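Mersacidin decarboxylase (Bacillus sp., PDB 1P3Y) catalyses the FAD-dependent oxidative decarboxylation of the C-terminal cysteine residue of mersacidin, a lantibiotic, to an aminoenethiol residue. Local coordinates at residues V22-S25 with S26-Y30; D48-A52 with H53-Y57; I88-T91 with A92-G96; T132-S135 with R136-Q140. One frame throughout, in Å; residues are numbered along the deposited sequence.

How the contacts relate
All four contacts belong to the connections around one six-stranded parallel sheet of Rossmann type, and they follow one another along the chain. Contact 1 starts helix 25-31, after strand 10-15; contact 2 joins helix 44-49 to helix 52-55; contact 3 leads from strand 84-90 into helix 92-99; contact 4 opens helix 132-144. They form two touching pairs. Contacts 1 and 2 have centres 12 Å apart and meet through L28 and V55, while contacts 3 and 4, 11 Å apart, meet through L95 and I138. Contact 1 also reaches contact 3, I24 and Y27 packing on I88. Contact 3 grips FAD directly and, like contact 4, touches a neighbouring subunit; contact 2 meets other subunits too.

Contact 1 (V22-S25 with S26-Y30); sequences VGIS and SYLLY
I24 and L28 form the tight side of this contact, four residues apart where helix 25-31 gets under way. The CG1 branch of I24, swung anti to the backbone N at chi1 -159°, meets CD1 of L28 at 4.0 Å, and the two side chains cross obliquely. Both turn to the inside of the fold, I24 packing on I15 and L28 on I13 of strand 10-15. The backbone ties the same pair together: L28 N donates to I24 O at 2.9 Å with an N-H...O angle of 172°, while Y27 N adds a weak bond to the same oxygen. At the very start, S26 N donates to G23 O at 3.0 Å, three residues back; L29 N reaches S25 O, four back, at 2.7 Å.

Y27 packs on L170 and P173. G23 O and I24 O lie at the edge of its ring, near the ring plane, with CD1 4.3 Å from G23 O. Its hydroxyl is hydrogen-bonded to I171 O, which ties the start of the helix to the chain just ahead of helix 173-183.

The outer side is looser. S26 and L29 are exposed, L29 also touching F58; it meets the preceding turn mainly by running its CB and CG past S25 O, and its CD1 stays 4.4 Å from S25 CB. The chemistry is that of an amphipathic helix start laid against a parallel sheet. The carbonyls of G23, I24 and S25 are taken up by amides of the first turn, and branched apolar groups fill the face toward the strands.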
loop_
_atom_site.group_PDB
_atom_site.type_symbol
_atom_site.label_atom_id
_atom_site.label_comp_id
_atom_site.label_asym_id
_atom_site.label_seq_id
_atom_site.Cartn_x
_atom_site.Cartn_y
_atom_site.Cartn_z
ATOM N N VAL A 22 19.746 -23.071 4.044
ATOM C CA VAL A 22 20.053 -22.621 2.707
ATOM C C VAL A 22 20.555 -23.786 1.870
ATOM O O VAL A 22 20.356 -23.815 0.656
ATOM C CB VAL A 22 21.075 -21.489 2.755
ATOM C CG1 VAL A 22 21.238 -20.868 1.375
ATOM C CG2 VAL A 22 20.607 -20.448 3.759
ATOM N N GLY A 23 21.188 -24.760 2.525
ATOM C CA GLY A 23 21.689 -25.912 1.797
ATOM C C GLY A 23 20.741 -27.103 1.741
ATOM O O GLY A 23 21.111 -28.190 1.275
ATOM N N ILE A 24 19.506 -26.913 2.187
ATOM C CA ILE A 24 18.554 -28.018 2.199
ATOM C C ILE A 24 18.407 -28.826 0.886
ATOM O O ILE A 24 17.942 -29.966 0.925
ATOM C CB ILE A 24 17.145 -27.526 2.667
ATOM C CG1 ILE A 24 16.315 -28.716 3.166
ATOM C CG2 ILE A 24 16.414 -26.809 1.520
ATOM C CD1 ILE A 24 16.824 -29.292 4.451
ATOM N N SER A 25 18.790 -28.270 -0.266
ATOM C CA SER A 25 18.655 -29.016 -1.529
ATOM C C SER A 25 19.506 -30.299 -1.551
ATOM O O SER A 25 19.143 -31.297 -2.187
ATOM C CB SER A 25 19.051 -28.153 -2.716
ATOM O OG SER A 25 20.417 -27.807 -2.625
ATOM N N SER A 26 20.644 -30.260 -0.865
ATOM C CA SER A 26 21.534 -31.410 -0.779
ATOM C C SER A 26 20.793 -32.623 -0.209
ATOM O O SER A 26 20.933 -33.749 -0.706
ATOM C CB SER A 26 22.722 -31.067 0.115
ATOM O OG SER A 26 23.318 -29.855 -0.315
ATOM N N TYR A 27 20.010 -32.392 0.841
ATOM C CA TYR A 27 19.253 -33.469 1.447
ATOM C C TYR A 27 18.077 -33.794 0.556
ATOM O O TYR A 27 17.839 -34.950 0.216
ATOM C CB TYR A 27 18.756 -33.072 2.843
ATOM C CG TYR A 27 19.880 -32.818 3.833
ATOM C CD1 TYR A 27 20.638 -31.635 3.783
ATOM C CD2 TYR A 27 20.217 -33.776 4.797
ATOM C CE1 TYR A 27 21.703 -31.414 4.673
ATOM C CE2 TYR A 27 21.278 -33.572 5.680
ATOM C CZ TYR A 27 22.013 -32.393 5.613
ATOM O OH TYR A 27 23.058 -32.205 6.488
ATOM N N LEU A 28 17.358 -32.752 0.161
ATOM C CA LEU A 28 16.177 -32.903 -0.671
ATOM C C LEU A 28 16.413 -33.685 -1.960
ATOM O O LEU A 28 15.626 -34.576 -2.293
ATOM C CB LEU A 28 15.582 -31.515 -0.982
ATOM C CG LEU A 28 14.245 -31.123 -0.326
ATOM C CD1 LEU A 28 14.265 -31.443 1.153
ATOM C CD2 LEU A 28 13.976 -29.640 -0.540
ATOM N N LEU A 29 17.485 -33.359 -2.681
ATOM C CA LEU A 29 17.789 -34.032 -3.947
ATOM C C LEU A 29 18.272 -35.465 -3.725
ATOM O O LEU A 29 17.987 -36.370 -4.516
ATOM C CB LEU A 29 18.822 -33.227 -4.750
ATOM C CG LEU A 29 18.330 -31.868 -5.275
ATOM C CD1 LEU A 29 19.474 -31.110 -5.954
ATOM C CD2 LEU A 29 17.157 -32.082 -6.239
ATOM N N TYR A 30 18.983 -35.672 -2.625
ATOM C CA TYR A 30 19.487 -36.993 -2.304
ATOM C C TYR A 30 18.355 -37.947 -1.922
ATOM O O TYR A 30 18.391 -39.126 -2.259
ATOM C CB TYR A 30 20.502 -36.902 -1.168
ATOM C CG TYR A 30 21.094 -38.233 -0.793
ATOM C CD1 TYR A 30 21.974 -38.893 -1.656
ATOM C CD2 TYR A 30 20.761 -38.846 0.412
ATOM C CE1 TYR A 30 22.507 -40.132 -1.330
ATOM C CE2 TYR A 30 21.284 -40.092 0.754
ATOM C CZ TYR A 30 22.157 -40.730 -0.121
ATOM O OH TYR A 30 22.676 -41.961 0.221
#

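Contact 2 (D48-A52 with H53-Y57); sequences DLIPA and HTVSY. With FAD (flavin-adenine dinucleotide), chain B.
I50 and V55 meet across the corner between two helices of this Rossmann-like fold, where helix 44-49 ends and P51, in the N-cap position, begins the short helix 52-55. CG2 of I50 lies 3.8 Å from CG2 of V55. I50 also turns its CG1 toward CB of T54, 4.0 Å away; with CG1 anti to the backbone N (chi1 -172°), the extended chain runs across T54 and V55 at about a right angle. On the next residue, the ring of P51 lies beside T54, its CD 3.5 Å from T54 OG1.

The backbone fixes this first shell. P51 O accepts from V55 N at 3.1 Å, with an N-H...O angle of 168°, and takes a weak second bond from T54 N. A52 O receives a weak bond from S56 N. The hydroxyl of S56 turns back along the helix and donates to H53 O at 2.7 Å. Behind the apolar side, I50, A52 and V55 rest on M42 of strand 37-42.

Farther out, the polar ends are held by other copies of the protein. T54 OG1 is hydrogen-bonded to L49 O of a second subunit, and that subunit's T54 returns the bond to L49 O here, so the corner is part of a reciprocal interface. In a third subunit, N69 O holds H53 NE2 and K71 holds S56 OG, K71 also making a cation-pi contact with the ring of Y57. The hydroxyl end of Y57 reaches an FAD held largely by the second subunit: OH lies 3.4 Å from the flavin methyl C7M.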
loop_
_atom_site.group_PDB
_atom_site.type_symbol
_atom_site.label_atom_id
_atom_site.label_comp_id
_atom_site.label_asym_id
_atom_site.label_seq_id
_atom_site.Cartn_x
_atom_site.Cartn_y
_atom_site.Cartn_z
ATOM N N ASP A 48 12.486 -16.622 5.128
ATOM C CA ASP A 48 13.233 -15.372 4.966
ATOM C C ASP A 48 14.656 -15.672 4.518
ATOM O O ASP A 48 15.295 -14.854 3.836
ATOM C CB ASP A 48 13.305 -14.557 6.271
ATOM C CG ASP A 48 11.962 -14.001 6.697
ATOM O OD1 ASP A 48 11.099 -13.813 5.811
ATOM O OD2 ASP A 48 11.776 -13.740 7.916
ATOM N N LEU A 49 15.164 -16.829 4.929
ATOM C CA LEU A 49 16.516 -17.237 4.556
ATOM C C LEU A 49 16.544 -17.785 3.134
ATOM O O LEU A 49 17.410 -17.400 2.333
ATOM C CB LEU A 49 17.041 -18.294 5.526
ATOM C CG LEU A 49 17.481 -17.676 6.853
ATOM C CD1 LEU A 49 17.771 -18.740 7.898
ATOM C CD2 LEU A 49 18.706 -16.832 6.597
ATOM N N ILE A 50 15.600 -18.680 2.830
ATOM C CA ILE A 50 15.512 -19.284 1.508
ATOM C C ILE A 50 14.028 -19.372 1.141
ATOM O O ILE A 50 13.254 -20.104 1.755
ATOM C CB ILE A 50 16.211 -20.690 1.492
ATOM C CG1 ILE A 50 16.277 -21.226 0.063
ATOM C CG2 ILE A 50 15.480 -21.687 2.418
ATOM C CD1 ILE A 50 17.030 -22.566 -0.057
ATOM N N PRO A 51 13.612 -18.592 0.134
ATOM C CA PRO A 51 12.232 -18.528 -0.357
ATOM C C PRO A 51 11.587 -19.884 -0.616
ATOM O O PRO A 51 12.224 -20.808 -1.143
ATOM C CB PRO A 51 12.353 -17.726 -1.659
ATOM C CG PRO A 51 13.550 -16.878 -1.442
ATOM C CD PRO A 51 14.516 -17.819 -0.737
ATOM N N ALA A 52 10.309 -19.994 -0.270
ATOM C CA ALA A 52 9.584 -21.223 -0.533
ATOM C C ALA A 52 9.658 -21.578 -2.033
ATOM O O ALA A 52 9.762 -22.755 -2.378
ATOM C CB ALA A 52 8.126 -21.079 -0.098
ATOM N N HIS A 53 9.596 -20.579 -2.921
ATOM C CA HIS A 53 9.665 -20.861 -4.357
ATOM C C HIS A 53 11.019 -21.469 -4.722
ATOM O O HIS A 53 11.121 -22.265 -5.656
ATOM C CB HIS A 53 9.438 -19.599 -5.212
ATOM C CG HIS A 53 8.033 -19.086 -5.172
ATOM N ND1 HIS A 53 6.936 -19.906 -5.349
ATOM C CD2 HIS A 53 7.543 -17.837 -4.959
ATOM C CE1 HIS A 53 5.831 -19.186 -5.243
ATOM N NE2 HIS A 53 6.171 -17.929 -5.007
ATOM N N THR A 54 12.061 -21.098 -3.995
ATOM C CA THR A 54 13.349 -21.661 -4.306
ATOM C C THR A 54 13.289 -23.115 -3.907
ATOM O O THR A 54 13.559 -23.996 -4.705
ATOM C CB THR A 54 14.490 -20.972 -3.536
ATOM O OG1 THR A 54 14.474 -19.562 -3.805
ATOM C CG2 THR A 54 15.841 -21.549 -3.970
ATOM N N VAL A 55 12.904 -23.374 -2.669
ATOM C CA VAL A 55 12.837 -24.745 -2.188
ATOM C C VAL A 55 11.903 -25.622 -3.060
ATOM O O VAL A 55 12.019 -26.849 -3.074
ATOM C CB VAL A 55 12.384 -24.760 -0.680
ATOM C CG1 VAL A 55 12.306 -26.207 -0.130
ATOM C CG2 VAL A 55 13.346 -23.916 0.158
ATOM N N SER A 56 10.990 -25.010 -3.804
ATOM C CA SER A 56 10.077 -25.813 -4.610
ATOM C C SER A 56 10.756 -26.420 -5.834
ATOM O O SER A 56 10.199 -27.297 -6.497
ATOM C CB SER A 56 8.871 -24.983 -5.051
ATOM O OG SER A 56 9.226 -24.089 -6.086
ATOM N N TYR A 57 11.946 -25.941 -6.160
ATOM C CA TYR A 57 12.662 -26.510 -7.296
ATOM C C TYR A 57 13.330 -27.840 -6.902
ATOM O O TYR A 57 13.857 -28.552 -7.756
ATOM C CB TYR A 57 13.748 -25.550 -7.783
ATOM C CG TYR A 57 13.219 -24.265 -8.356
ATOM C CD1 TYR A 57 13.494 -23.044 -7.749
ATOM C CD2 TYR A 57 12.416 -24.265 -9.490
ATOM C CE1 TYR A 57 12.977 -21.854 -8.250
ATOM C CE2 TYR A 57 11.899 -23.078 -10.001
ATOM C CZ TYR A 57 12.182 -21.875 -9.373
ATOM O OH TYR A 57 11.682 -20.690 -9.872
HETATM P PA FAD B . 18.168 -9.862 -14.490
HETATM O O1A FAD B . 17.827 -10.578 -13.188
HETATM O O2A FAD B . 18.660 -8.429 -14.410
HETATM O O5B FAD B . 16.890 -9.857 -15.519
HETATM C C5B FAD B . 15.737 -10.742 -15.395
HETATM C C4B FAD B . 14.569 -10.063 -14.691
HETATM O O4B FAD B . 15.037 -8.951 -13.936
HETATM C C3B FAD B . 13.498 -9.483 -15.631
HETATM O O3B FAD B . 12.305 -10.198 -15.323
HETATM C C2B FAD B . 13.488 -8.027 -15.302
HETATM O O2B FAD B . 12.310 -7.282 -15.429
HETATM C C1B FAD B . 14.033 -7.974 -13.878
HETATM N N9A FAD B . 14.710 -6.731 -13.384
HETATM C C8A FAD B . 15.998 -6.130 -13.727
HETATM N N7A FAD B . 16.267 -5.015 -13.084
HETATM C C5A FAD B . 15.129 -4.805 -12.240
HETATM C C6A FAD B . 14.755 -3.777 -11.287
HETATM N N6A FAD B . 15.552 -2.735 -10.998
HETATM N N1A FAD B . 13.489 -3.887 -10.634
HETATM C C2A FAD B . 12.638 -4.927 -10.892
HETATM N N3A FAD B . 12.924 -5.989 -11.800
HETATM C C4A FAD B . 14.236 -5.787 -12.429
HETATM N N1 FAD B . 19.501 -18.241 -17.398
HETATM C C2 FAD B . 20.789 -18.681 -17.679
HETATM O O2 FAD B . 21.423 -18.210 -18.661
HETATM N N3 FAD B . 21.375 -19.654 -16.855
HETATM C C4 FAD B . 20.745 -20.266 -15.704
HETATM O O4 FAD B . 21.374 -21.162 -15.020
HETATM C C4X FAD B . 19.463 -19.792 -15.440
HETATM N N5 FAD B . 18.805 -20.350 -14.288
HETATM C C5X FAD B . 17.498 -19.859 -13.974
HETATM C C6 FAD B . 16.797 -20.375 -12.841
HETATM C C7 FAD B . 15.468 -19.926 -12.450
HETATM C C7M FAD B . 14.809 -20.551 -11.187
HETATM C C8 FAD B . 14.819 -18.886 -13.278
HETATM C C8M FAD B . 13.445 -18.316 -12.990
HETATM C C9 FAD B . 15.465 -18.348 -14.403
HETATM C C9A FAD B . 16.792 -18.798 -14.795
HETATM N N10 FAD B . 17.585 -18.309 -15.977
HETATM C C10 FAD B . 18.868 -18.786 -16.284
HETATM C "C1'" FAD B . 16.971 -17.305 -16.794
HETATM C "C2'" FAD B . 17.405 -15.898 -16.596
HETATM O "O2'" FAD B . 17.091 -15.522 -15.180
HETATM C "C3'" FAD B . 16.664 -14.975 -17.490
HETATM O "O3'" FAD B . 17.174 -14.998 -18.840
HETATM C "C4'" FAD B . 16.677 -13.489 -17.030
HETATM O "O4'" FAD B . 15.852 -12.726 -17.975
HETATM C "C5'" FAD B . 18.040 -12.842 -16.989
HETATM O "O5'" FAD B . 18.676 -13.075 -15.722
HETATM P P FAD B . 19.868 -12.180 -15.207
HETATM O O1P FAD B . 20.243 -12.723 -13.896
HETATM O O2P FAD B . 20.944 -12.160 -16.264
HETATM O O3P FAD B . 19.286 -10.673 -15.234
#

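Contact 3 (I88-T91 with A92-G96); sequences IPAT and ANILG. With FAD (flavin-adenine dinucleotide), chain C.
One phosphate oxygen of the FAD, O2P, is gripped by T91 and N93 together: T91 OG1 donates to it at 2.7 Å and N93 ND2 at 2.7 Å, the latter with an N-H...O angle of 172°. The two side chains converge on it, N93 CB lying 3.7 Å from T91 OG1. The threonine hydroxyl works twice, since it also accepts from I94 N at 3.0 Å. Its chi1 of 49° sets OG1 between the backbone N and the carbonyl carbon, from where it can cap the amide and still give its proton to the phosphate.

That makes T91 the N-cap of helix 92-99, placed at the C-terminal end of parallel strand 84-90, where Rossmann-like folds commonly bind nucleotides. The phosphate therefore sits near the start of a helix, whose dipole probably favours its negative charge. A92 N donates to O2, a carbonyl oxygen on the pyrimidine side of the flavin ring system, at 2.7 Å, and T91 CG2 comes within 3.6 Å of C2 of the same ring.

A fourth subunit completes the site: its A103 N bonds N93 OD1, fixing which way that amide is turned, and its T109 OG1 bonds the FAD. Beneath the cap, L95 N donates to T91 O, closing the first turn. A90 CB faces I94 CG2 at 4.1 Å, and L95 CD2 lies 4.3 Å from A90 CB; I94 and L95 in turn pack on F120 of strand 119-122.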
loop_
_atom_site.group_PDB
_atom_site.type_symbol
_atom_site.label_atom_id
_atom_site.label_comp_id
_atom_site.label_asym_id
_atom_site.label_seq_id
_atom_site.Cartn_x
_atom_site.Cartn_y
_atom_site.Cartn_z
ATOM N N ILE A 88 14.171 -31.036 9.619
ATOM C CA ILE A 88 15.578 -30.740 9.436
ATOM C C ILE A 88 15.764 -29.458 8.597
ATOM O O ILE A 88 15.329 -29.369 7.451
ATOM C CB ILE A 88 16.315 -31.936 8.739
ATOM C CG1 ILE A 88 17.780 -31.555 8.470
ATOM C CG2 ILE A 88 15.607 -32.334 7.415
ATOM C CD1 ILE A 88 18.634 -32.706 7.973
ATOM N N PRO A 89 16.412 -28.447 9.165
ATOM C CA PRO A 89 16.956 -28.461 10.521
ATOM C C PRO A 89 15.903 -28.024 11.526
ATOM O O PRO A 89 14.969 -27.300 11.184
ATOM C CB PRO A 89 18.103 -27.465 10.440
ATOM C CG PRO A 89 17.582 -26.451 9.463
ATOM C CD PRO A 89 16.934 -27.304 8.391
ATOM N N ALA A 90 16.087 -28.465 12.769
ATOM C CA ALA A 90 15.206 -28.155 13.884
ATOM C C ALA A 90 15.887 -27.114 14.763
ATOM O O ALA A 90 17.063 -27.254 15.066
ATOM C CB ALA A 90 14.952 -29.409 14.680
ATOM N N THR A 91 15.159 -26.071 15.159
ATOM C CA THR A 91 15.698 -25.012 16.018
ATOM C C THR A 91 15.461 -25.324 17.504
ATOM O O THR A 91 14.642 -26.187 17.866
ATOM C CB THR A 91 14.992 -23.662 15.760
ATOM O OG1 THR A 91 13.579 -23.879 15.793
ATOM C CG2 THR A 91 15.392 -23.054 14.416
ATOM N N ALA A 92 16.154 -24.598 18.375
ATOM C CA ALA A 92 15.943 -24.799 19.798
ATOM C C ALA A 92 14.451 -24.510 20.021
ATOM O O ALA A 92 13.745 -25.237 20.732
ATOM C CB ALA A 92 16.804 -23.830 20.602
ATOM N N ASN A 93 13.980 -23.446 19.374
ATOM C CA ASN A 93 12.592 -23.031 19.477
ATOM C C ASN A 93 11.621 -24.172 19.146
ATOM O O ASN A 93 10.761 -24.510 19.959
ATOM C CB ASN A 93 12.333 -21.827 18.558
ATOM C CG ASN A 93 10.873 -21.432 18.533
ATOM O OD1 ASN A 93 10.294 -21.096 19.576
ATOM N ND2 ASN A 93 10.255 -21.490 17.344
ATOM N N ILE A 94 11.747 -24.768 17.961
ATOM C CA ILE A 94 10.862 -25.871 17.582
ATOM C C ILE A 94 10.952 -27.025 18.607
ATOM O O ILE A 94 9.928 -27.630 18.964
ATOM C CB ILE A 94 11.184 -26.356 16.125
ATOM C CG1 ILE A 94 10.054 -25.920 15.169
ATOM C CG2 ILE A 94 11.460 -27.843 16.073
ATOM C CD1 ILE A 94 8.662 -26.214 15.604
ATOM N N LEU A 95 12.166 -27.318 19.091
ATOM C CA LEU A 95 12.346 -28.366 20.099
ATOM C C LEU A 95 11.566 -27.967 21.351
ATOM O O LEU A 95 10.831 -28.794 21.914
ATOM C CB LEU A 95 13.829 -28.556 20.463
ATOM C CG LEU A 95 14.724 -29.072 19.320
ATOM C CD1 LEU A 95 16.178 -29.136 19.770
ATOM C CD2 LEU A 95 14.240 -30.439 18.836
ATOM N N GLY A 96 11.715 -26.705 21.778
ATOM C CA GLY A 96 11.004 -26.232 22.959
ATOM C C GLY A 96 9.484 -26.228 22.785
ATOM O O GLY A 96 8.713 -26.503 23.722
HETATM P PA FAD C . 9.512 -19.084 13.513
HETATM O O1A FAD C . 10.199 -18.729 12.199
HETATM O O2A FAD C . 8.057 -19.509 13.467
HETATM O O5B FAD C . 9.600 -17.845 14.584
HETATM C C5B FAD C . 10.532 -16.728 14.467
HETATM C C4B FAD C . 9.883 -15.507 13.828
HETATM O O4B FAD C . 8.726 -15.899 13.097
HETATM C C3B FAD C . 9.384 -14.445 14.824
HETATM O O3B FAD C . 10.142 -13.275 14.530
HETATM C C2B FAD C . 7.919 -14.360 14.547
HETATM O O2B FAD C . 7.234 -13.155 14.739
HETATM C C1B FAD C . 7.795 -14.851 13.107
HETATM N N9A FAD C . 6.506 -15.455 12.635
HETATM C C8A FAD C . 5.859 -16.726 12.955
HETATM N N7A FAD C . 4.712 -16.923 12.343
HETATM C C5A FAD C . 4.525 -15.748 11.546
HETATM C C6A FAD C . 3.484 -15.296 10.643
HETATM N N6A FAD C . 2.398 -16.036 10.365
HETATM N N1A FAD C . 3.629 -14.014 10.029
HETATM C C2A FAD C . 4.714 -13.219 10.279
HETATM N N3A FAD C . 5.792 -13.583 11.139
HETATM C C4A FAD C . 5.552 -14.906 11.730
HETATM N N1 FAD C . 17.916 -20.887 16.077
HETATM C C2 FAD C . 18.307 -22.202 16.299
HETATM O O2 FAD C . 17.841 -22.849 17.275
HETATM N N3 FAD C . 19.224 -22.801 15.421
HETATM C C4 FAD C . 19.825 -22.159 14.272
HETATM O O4 FAD C . 20.668 -22.801 13.536
HETATM C C4X FAD C . 19.401 -20.848 14.068
HETATM N N5 FAD C . 19.948 -20.175 12.920
HETATM C C5X FAD C . 19.507 -18.837 12.667
HETATM C C6 FAD C . 20.015 -18.121 11.541
HETATM C C7 FAD C . 19.614 -16.760 11.211
HETATM C C7M FAD C . 20.225 -16.085 9.950
HETATM C C8 FAD C . 18.633 -16.095 12.097
HETATM C C8M FAD C . 18.117 -14.688 11.875
HETATM C C9 FAD C . 18.104 -16.756 13.217
HETATM C C9A FAD C . 18.507 -18.115 13.548
HETATM N N10 FAD C . 18.022 -18.927 14.720
HETATM C C10 FAD C . 18.452 -20.240 14.967
HETATM C "C1'" FAD C . 17.076 -18.298 15.592
HETATM C "C2'" FAD C . 15.645 -18.663 15.429
HETATM O "O2'" FAD C . 15.236 -18.283 14.039
HETATM C "C3'" FAD C . 14.787 -17.914 16.380
HETATM O "O3'" FAD C . 14.833 -18.471 17.710
HETATM C "C4'" FAD C . 13.287 -17.845 15.972
HETATM O "O4'" FAD C . 12.595 -17.021 16.970
HETATM C "C5'" FAD C . 12.578 -19.176 15.908
HETATM O "O5'" FAD C . 12.739 -19.776 14.613
HETATM P P FAD C . 11.775 -20.909 14.090
HETATM O O1P FAD C . 12.256 -21.261 12.749
HETATM O O2P FAD C . 11.741 -22.019 15.110
HETATM O O3P FAD C . 10.297 -20.263 14.189
#

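Contact 4 (T132-S135 with R136-Q140); sequences TVVS and RNIEQ
T132 and R136 meet in the first turn of helix 132-144, one of the helices that flank the parallel sheet of this Rossmann-like fold. The hydrogen bonds come first. R136 N donates to T132 O at 2.9 Å, N137 N to V133 O, I138 N to V134 O at 2.7 Å and E139 N to S135 O, a run of consecutive i to i+4 bonds, as in a regular alpha-helix.

The second kind is an arginine folded back across the preceding turn at a slant. R136 leaves the helix with CG anti to the backbone N, then bends at chi3 (68°), which brings its guanidinium back to V133 and T132. V133 CA stands 4.0 Å above one face of the flat group, toward its rim, and V133 CG1 is 3.9 Å from CZ. T132 CG2 comes obliquely, 3.9 Å from NH1.

The charge itself is answered outside the chain. R136 NH2 makes a salt bridge with D144 OD2 of a fourth subunit and a weak hydrogen bond with that subunit's A99 O. R136 also packs on Q140 of the fourth subunit, while Q140 here packs on R136 of a fifth, consistent with the helix repeating its contacts around an axis of the dodecamer.

Apolar packing makes up the inner side. I138 rests on L95 of helix 92-99, and V134 touches M124. Between the two residues themselves the approach is modest, V134 CG1 standing 4.3 Å from I138 CG1.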
loop_
_atom_site.group_PDB
_atom_site.type_symbol
_atom_site.label_atom_id
_atom_site.label_comp_id
_atom_site.label_asym_id
_atom_site.label_seq_id
_atom_site.Cartn_x
_atom_site.Cartn_y
_atom_site.Cartn_z
ATOM N N THR A 132 20.966 -25.986 29.442
ATOM C CA THR A 132 20.211 -26.981 30.192
ATOM C C THR A 132 18.841 -27.300 29.577
ATOM O O THR A 132 18.521 -28.480 29.337
ATOM C CB THR A 132 20.006 -26.508 31.654
ATOM O OG1 THR A 132 21.257 -26.066 32.192
ATOM C CG2 THR A 132 19.460 -27.630 32.517
ATOM N N VAL A 133 18.038 -26.257 29.332
ATOM C CA VAL A 133 16.684 -26.415 28.765
ATOM C C VAL A 133 16.644 -27.227 27.484
ATOM O O VAL A 133 15.774 -28.086 27.310
ATOM C CB VAL A 133 16.007 -25.063 28.433
ATOM C CG1 VAL A 133 14.752 -24.908 29.260
ATOM C CG2 VAL A 133 16.985 -23.902 28.643
ATOM N N VAL A 134 17.580 -26.957 26.580
ATOM C CA VAL A 134 17.604 -27.683 25.314
ATOM C C VAL A 134 17.722 -29.185 25.584
ATOM O O VAL A 134 16.896 -29.989 25.109
ATOM C CB VAL A 134 18.764 -27.181 24.428
ATOM C CG1 VAL A 134 18.779 -27.913 23.099
ATOM C CG2 VAL A 134 18.623 -25.686 24.229
ATOM N N SER A 135 18.731 -29.554 26.377
ATOM C CA SER A 135 18.946 -30.956 26.747
ATOM C C SER A 135 17.674 -31.527 27.394
ATOM O O SER A 135 17.230 -32.636 27.060
ATOM C CB SER A 135 20.119 -31.074 27.724
ATOM O OG SER A 135 21.308 -30.554 27.150
ATOM N N ARG A 136 17.081 -30.766 28.311
ATOM C CA ARG A 136 15.866 -31.231 28.957
ATOM C C ARG A 136 14.780 -31.426 27.921
ATOM O O ARG A 136 14.035 -32.418 27.973
ATOM C CB ARG A 136 15.396 -30.235 30.021
ATOM C CG ARG A 136 14.007 -30.572 30.572
ATOM C CD ARG A 136 13.671 -29.818 31.877
ATOM N NE ARG A 136 13.500 -28.371 31.749
ATOM C CZ ARG A 136 14.374 -27.446 32.163
ATOM N NH1 ARG A 136 15.525 -27.784 32.753
ATOM N NH2 ARG A 136 14.088 -26.160 31.985
ATOM N N ASN A 137 14.697 -30.485 26.971
ATOM C CA ASN A 137 13.671 -30.558 25.933
ATOM C C ASN A 137 13.899 -31.780 25.064
ATOM O O ASN A 137 12.950 -32.522 24.787
ATOM C CB ASN A 137 13.632 -29.257 25.089
ATOM C CG ASN A 137 12.819 -28.120 25.771
ATOM O OD1 ASN A 137 12.980 -26.942 25.448
ATOM N ND2 ASN A 137 11.944 -28.485 26.704
ATOM N N ILE A 138 15.149 -31.996 24.644
ATOM C CA ILE A 138 15.494 -33.157 23.803
ATOM C C ILE A 138 15.067 -34.460 24.508
ATOM O O ILE A 138 14.419 -35.342 23.913
ATOM C CB ILE A 138 17.025 -33.250 23.550
ATOM C CG1 ILE A 138 17.528 -31.996 22.818
ATOM C CG2 ILE A 138 17.343 -34.543 22.770
ATOM C CD1 ILE A 138 17.423 -32.083 21.318
ATOM N N GLU A 139 15.439 -34.562 25.781
ATOM C CA GLU A 139 15.111 -35.726 26.575
ATOM C C GLU A 139 13.603 -35.938 26.593
ATOM O O GLU A 139 13.111 -37.027 26.245
ATOM C CB GLU A 139 15.669 -35.562 27.995
ATOM C CG GLU A 139 15.501 -36.786 28.915
ATOM C CD GLU A 139 15.831 -38.116 28.226
ATOM O OE1 GLU A 139 16.818 -38.152 27.443
ATOM O OE2 GLU A 139 15.104 -39.119 28.480
ATOM N N GLN A 140 12.869 -34.887 26.948
ATOM C CA GLN A 140 11.409 -34.938 27.024
ATOM C C GLN A 140 10.776 -35.452 25.733
ATOM O O GLN A 140 9.795 -36.197 25.769
ATOM C CB GLN A 140 10.847 -33.557 27.369
ATOM C CG GLN A 140 9.348 -33.540 27.629
ATOM C CD GLN A 140 8.963 -34.320 28.871
ATOM O OE1 GLN A 140 9.150 -33.855 29.994
ATOM N NE2 GLN A 140 8.421 -35.514 28.675
#